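Local coordinates for protein D-glycero-beta-D-manno-heptose-1,7-bisphosphate 7-phosphatase (Mesorhizobium loti, PDB 2O2X) that removes the C-7 phosphate from D-glycero-beta-D-manno-heptose 1,7-bisphosphate in a magnesium-dependent step of ADP-heptose biosynthesis, at residues 37-42 against 79-84. Sequence-based numbering, arbitrary orientation.
Sequences DRDGTI and TNQSGI
Q81 reaches D39 and R38 together through one atom, its amide nitrogen. This is probably the phosphatase centre of a HAD-like fold, with the DxDGT motif in 37-42 and the threonine of motif II at T79. Here the loop after strand 34-36 meets 79-84, which starts at the C-terminal end of the parallel strand 75-80. D37 is probably the nucleophile and D39 the proton donor, while T79 probably steadies the phosphoryl group.

The tight part is the polar knot at Q81. NE2 of Q81 donates to OD2 of D39 at 3.0 Å, a bent bond of 136°. Q81 NE2 also donates to OG1 of T79 at 2.9 Å, much straighter and in the amide plane. Q81 NE2 sits over one face of the R38 guanidinium, offset toward its rim, 3.7 Å from R38 NH2. The R38 chain bends at chi3 (73°), which brings R38 NH2 back to its neighbour, 2.8 Å from OD1 of D39, in a salt bridge. An alanine in place of D39 would probably leave R38 without its charged mate and Q81 NE2 without this acceptor.

The D37 side is looser. No direct hydrogen bond joins D37 to T79. OD1 of D37 forms a salt bridge with K137, and water 1 links it to the backbone N of N80. Water 2 bridges OD1 of D37, N of D39 and OG1 of T79, lying 2.6 Å from T79 OG1.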
loop_
_atom_site.group_PDB
_atom_site.type_symbol
_atom_site.label_atom_id
_atom_site.label_comp_id
_atom_site.label_asym_id
_atom_site.label_seq_id
_atom_site.Cartn_x
_atom_site.Cartn_y
_atom_site.Cartn_z
ATOM N N ASP A 37 0.714 1.044 2.450
ATOM C CA ASP A 37 2.089 0.542 2.472
ATOM C C ASP A 37 2.067 -0.852 3.160
ATOM O O ASP A 37 1.079 -1.217 3.820
ATOM C CB ASP A 37 2.982 1.535 3.236
ATOM C CG ASP A 37 4.478 1.183 3.153
ATOM O OD1 ASP A 37 4.930 0.489 2.244
ATOM O OD2 ASP A 37 5.220 1.663 4.019
ATOM N N ARG A 38 3.132 -1.653 3.000
ATOM C CA ARG A 38 3.174 -2.974 3.587
ATOM C C ARG A 38 4.028 -2.986 4.878
ATOM O O ARG A 38 3.471 -3.094 5.975
ATOM C CB ARG A 38 3.609 -4.037 2.577
ATOM C CG ARG A 38 3.111 -5.430 2.980
ATOM C CD ARG A 38 3.878 -6.552 2.292
ATOM N NE ARG A 38 5.207 -6.666 2.871
ATOM C CZ ARG A 38 6.227 -7.304 2.310
ATOM N NH1 ARG A 38 6.084 -7.920 1.142
ATOM N NH2 ARG A 38 7.390 -7.303 2.920
ATOM N N ASP A 39 5.347 -2.882 4.764
ATOM C CA ASP A 39 6.237 -3.001 5.912
ATOM C C ASP A 39 6.109 -1.771 6.803
ATOM O O ASP A 39 6.439 -0.656 6.373
ATOM C CB ASP A 39 7.678 -3.165 5.432
ATOM C CG ASP A 39 7.880 -4.401 4.561
ATOM O OD1 ASP A 39 7.545 -5.508 5.002
ATOM O OD2 ASP A 39 8.431 -4.241 3.451
ATOM N N GLY A 40 5.688 -1.981 8.050
ATOM C CA GLY A 40 5.392 -0.887 8.971
ATOM C C GLY A 40 3.926 -0.483 9.061
ATOM O O GLY A 40 3.531 0.329 9.924
ATOM N N THR A 41 3.081 -1.080 8.219
ATOM C CA THR A 41 1.674 -0.718 8.122
ATOM C C THR A 41 0.822 -1.972 8.267
ATOM O O THR A 41 0.121 -2.130 9.273
ATOM C CB THR A 41 1.387 0.064 6.814
ATOM O OG1 THR A 41 2.100 1.297 6.844
ATOM C CG2 THR A 41 -0.086 0.383 6.640
ATOM N N ILE A 42 0.934 -2.910 7.323
ATOM C CA ILE A 42 0.276 -4.188 7.394
ATOM C C ILE A 42 1.049 -5.176 8.229
ATOM O O ILE A 42 0.444 -5.889 9.033
ATOM C CB ILE A 42 0.054 -4.746 5.963
ATOM C CG1 ILE A 42 -0.860 -3.822 5.176
ATOM C CG2 ILE A 42 -0.513 -6.177 6.021
ATOM C CD1 ILE A 42 -0.963 -4.213 3.705
ATOM N N THR A 79 4.301 -0.811 -2.260
ATOM C CA THR A 79 5.455 -1.046 -1.364
ATOM C C THR A 79 6.765 -0.833 -2.111
ATOM O O THR A 79 6.957 -1.372 -3.198
ATOM C CB THR A 79 5.407 -2.460 -0.713
ATOM O OG1 THR A 79 6.580 -2.705 0.067
ATOM C CG2 THR A 79 5.286 -3.576 -1.714
ATOM N N ASN A 80 7.678 -0.075 -1.507
ATOM C CA ASN A 80 9.054 0.001 -1.969
ATOM C C ASN A 80 9.814 -1.170 -1.330
ATOM O O ASN A 80 9.743 -1.419 -0.130
ATOM C CB ASN A 80 9.772 1.278 -1.523
ATOM C CG ASN A 80 9.291 2.579 -2.216
ATOM O OD1 ASN A 80 8.574 2.564 -3.221
ATOM N ND2 ASN A 80 9.747 3.730 -1.682
ATOM N N GLN A 81 10.544 -1.902 -2.159
ATOM C CA GLN A 81 11.365 -3.029 -1.759
ATOM C C GLN A 81 12.810 -2.798 -2.178
ATOM O O GLN A 81 13.378 -3.542 -3.012
ATOM C CB GLN A 81 10.775 -4.313 -2.360
ATOM C CG GLN A 81 9.389 -4.667 -1.803
ATOM C CD GLN A 81 9.448 -5.225 -0.403
ATOM O OE1 GLN A 81 10.299 -6.075 -0.092
ATOM N NE2 GLN A 81 8.538 -4.775 0.458
ATOM N N SER A 82 13.432 -1.779 -1.594
ATOM C CA SER A 82 14.792 -1.390 -1.985
ATOM C C SER A 82 15.817 -2.461 -1.699
ATOM O O SER A 82 16.880 -2.457 -2.316
ATOM C CB SER A 82 15.211 -0.108 -1.275
ATOM O OG SER A 82 15.423 -0.344 0.108
ATOM N N GLY A 83 15.517 -3.391 -0.800
ATOM C CA GLY A 83 16.461 -4.454 -0.491
ATOM C C GLY A 83 16.804 -5.266 -1.722
ATOM O O GLY A 83 17.870 -5.869 -1.783
ATOM N N ILE A 84 15.900 -5.304 -2.710
ATOM C CA ILE A 84 16.145 -6.024 -3.949
ATOM C C ILE A 84 17.261 -5.358 -4.748
ATOM O O ILE A 84 18.199 -6.034 -5.149
ATOM C CB ILE A 84 14.818 -6.209 -4.763
ATOM C CG1 ILE A 84 13.861 -7.078 -3.944
ATOM C CG2 ILE A 84 15.095 -6.853 -6.112
ATOM C CD1 ILE A 84 12.473 -7.219 -4.500
HETATM O O HOH W 1 7.557 1.388 1.102
HETATM O O HOH W 2 6.519 -1.609 2.456
HETATM O O HOH W 3 9.419 -8.374 1.039
HETATM O O HOH W 4 9.213 -1.796 2.512
#